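Local coordinates for regulatory protein recX (Lactobacillus salivarius, PDB 3E3V) that probably modulates the activity of the recombinase RecA, this chain being a three-domain, all-helical part of the longer protein, at residues V120-K125 and K149-D154. Sequence-based numbering, arbitrary orientation.
Sequences VTLAEK and KGFSYD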
loop_
_atom_site.group_PDB
_atom_site.type_symbol
_atom_site.label_atom_id
_atom_site.label_comp_id
_atom_site.label_asym_id
_atom_site.label_seq_id
_atom_site.Cartn_x
_atom_site.Cartn_y
_atom_site.Cartn_z
ATOM N N VAL A 120 -18.390 4.931 3.104
ATOM C CA VAL A 120 -19.831 4.913 3.393
ATOM C C VAL A 120 -20.244 3.512 3.826
ATOM O O VAL A 120 -21.079 3.346 4.717
ATOM C CB VAL A 120 -20.668 5.319 2.151
ATOM C CG1 VAL A 120 -22.139 4.980 2.372
ATOM C CG2 VAL A 120 -20.522 6.813 1.901
ATOM N N THR A 121 -19.649 2.510 3.181
ATOM C CA THR A 121 -19.923 1.113 3.484
ATOM C C THR A 121 -19.511 0.793 4.914
ATOM O O THR A 121 -20.241 0.127 5.646
ATOM C CB THR A 121 -19.152 0.192 2.523
ATOM O OG1 THR A 121 -19.609 0.428 1.188
ATOM C CG2 THR A 121 -19.367 -1.268 2.879
ATOM N N LEU A 122 -18.337 1.269 5.314
ATOM C CA LEU A 122 -17.850 1.018 6.666
ATOM C C LEU A 122 -18.692 1.818 7.647
ATOM O O LEU A 122 -19.109 1.304 8.685
ATOM C CB LEU A 122 -16.376 1.429 6.780
ATOM C CG LEU A 122 -15.502 0.913 5.623
ATOM C CD1 LEU A 122 -14.105 1.521 5.697
ATOM C CD2 LEU A 122 -15.433 -0.616 5.663
ATOM N N ALA A 123 -18.942 3.080 7.310
ATOM C CA ALA A 123 -19.741 3.956 8.157
ATOM C C ALA A 123 -21.148 3.392 8.392
ATOM O O ALA A 123 -21.688 3.497 9.492
ATOM C CB ALA A 123 -19.827 5.348 7.534
ATOM N N GLU A 124 -21.749 2.803 7.365
ATOM C CA GLU A 124 -23.077 2.236 7.527
ATOM C C GLU A 124 -23.079 1.102 8.556
ATOM O O GLU A 124 -23.983 1.020 9.387
ATOM C CB GLU A 124 -23.613 1.722 6.188
ATOM C CG GLU A 124 -23.963 2.825 5.198
ATOM C CD GLU A 124 -24.538 2.287 3.897
ATOM O OE1 GLU A 124 -25.613 1.653 3.935
ATOM O OE2 GLU A 124 -23.913 2.494 2.834
ATOM N N LYS A 125 -22.069 0.236 8.507
ATOM C CA LYS A 125 -21.976 -0.879 9.451
ATOM C C LYS A 125 -21.823 -0.366 10.870
ATOM O O LYS A 125 -22.477 -0.851 11.790
ATOM C CB LYS A 125 -20.780 -1.772 9.121
ATOM C CG LYS A 125 -20.912 -2.555 7.835
ATOM C CD LYS A 125 -19.630 -3.321 7.521
ATOM C CE LYS A 125 -19.759 -4.055 6.197
ATOM N NZ LYS A 125 -18.484 -4.702 5.790
ATOM N N LYS A 149 -8.043 4.408 10.107
ATOM C CA LYS A 149 -7.906 3.592 8.911
ATOM C C LYS A 149 -7.185 4.328 7.776
ATOM O O LYS A 149 -6.928 3.751 6.724
ATOM C CB LYS A 149 -9.279 3.115 8.426
ATOM C CG LYS A 149 -9.780 1.894 9.179
ATOM C CD LYS A 149 -11.158 1.472 8.705
ATOM C CE LYS A 149 -11.791 0.513 9.695
ATOM N NZ LYS A 149 -10.902 -0.647 9.983
ATOM N N GLY A 150 -6.883 5.607 7.967
ATOM C CA GLY A 150 -6.162 6.323 6.929
ATOM C C GLY A 150 -6.896 7.322 6.056
ATOM O O GLY A 150 -6.278 7.917 5.180
ATOM N N PHE A 151 -8.193 7.515 6.265
ATOM C CA PHE A 151 -8.936 8.485 5.457
ATOM C C PHE A 151 -8.762 9.899 5.991
ATOM O O PHE A 151 -8.655 10.104 7.198
ATOM C CB PHE A 151 -10.419 8.101 5.406
ATOM C CG PHE A 151 -10.676 6.821 4.650
ATOM C CD1 PHE A 151 -10.693 6.817 3.257
ATOM C CD2 PHE A 151 -10.875 5.617 5.330
ATOM C CE1 PHE A 151 -10.912 5.629 2.542
ATOM C CE2 PHE A 151 -11.093 4.421 4.637
ATOM C CZ PHE A 151 -11.114 4.421 3.237
ATOM N N SER A 152 -8.718 10.875 5.090
ATOM C CA SER A 152 -8.535 12.271 5.495
ATOM C C SER A 152 -9.834 12.904 6.002
ATOM O O SER A 152 -10.938 12.432 5.702
ATOM C CB SER A 152 -8.025 13.108 4.318
ATOM O OG SER A 152 -9.085 13.352 3.409
ATOM N N TYR A 153 -9.688 13.977 6.774
ATOM C CA TYR A 153 -10.826 14.713 7.316
ATOM C C TYR A 153 -11.855 15.049 6.250
ATOM O O TYR A 153 -13.039 14.775 6.420
ATOM C CB TYR A 153 -10.372 16.032 7.941
ATOM C CG TYR A 153 -9.993 15.980 9.397
ATOM C CD1 TYR A 153 -10.800 15.329 10.332
ATOM C CD2 TYR A 153 -8.856 16.649 9.853
ATOM C CE1 TYR A 153 -10.482 15.347 11.684
ATOM C CE2 TYR A 153 -8.530 16.673 11.197
ATOM C CZ TYR A 153 -9.345 16.021 12.109
ATOM O OH TYR A 153 -9.016 16.049 13.445
ATOM N N ASP A 154 -11.412 15.672 5.162
ATOM C CA ASP A 154 -12.340 16.062 4.096
ATOM C C ASP A 154 -13.122 14.882 3.553
ATOM O O ASP A 154 -14.326 14.969 3.353
ATOM C CB ASP A 154 -11.602 16.755 2.942
ATOM C CG ASP A 154 -10.963 18.078 3.355
ATOM O OD1 ASP A 154 -11.371 18.658 4.383
ATOM O OD2 ASP A 154 -10.056 18.545 2.641
#
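L122 turns CG to the negative side of its backbone N (chi1 -47°) and runs CD1 anti to CA (chi2 172°), which carries that methyl out to K149 and F151. The K149 chain is extended from CA to CE. It bends only at its end, where chi4 of -54° turns NZ aside. L122 CD1 meets the outer part of this chain, 4.2 Å from K149 CD. The same methyl lies 4.3 Å from F151 CE2 and approaches the ring obliquely. One branch of the leucine therefore serves both partners. The nearest CA atoms, those of L122 and K149, are 10.5 Å apart, so side chains alone bridge the gap.

G150 has positive phi and closes a Schellman motif after helix 135-148. The chain then runs through F151 to S152, the N-cap of helix 153-165. The contact joins helix 112-129 to this turn within the third three-helix domain. F151 is buried, and it also packs on L146, I156 and Y110. K149 NZ forms a salt bridge with D83, in the loop before helix 86-94, and L122 touches D83 as well.

No hydrogen bond crosses between the two segments. The contact is small, with 86 Å² buried, and it rests on apolar packing alone. K149 gives its CD methylene to L122 while NZ pairs with D83, so the lysine can line an apolar contact and still have its charge matched.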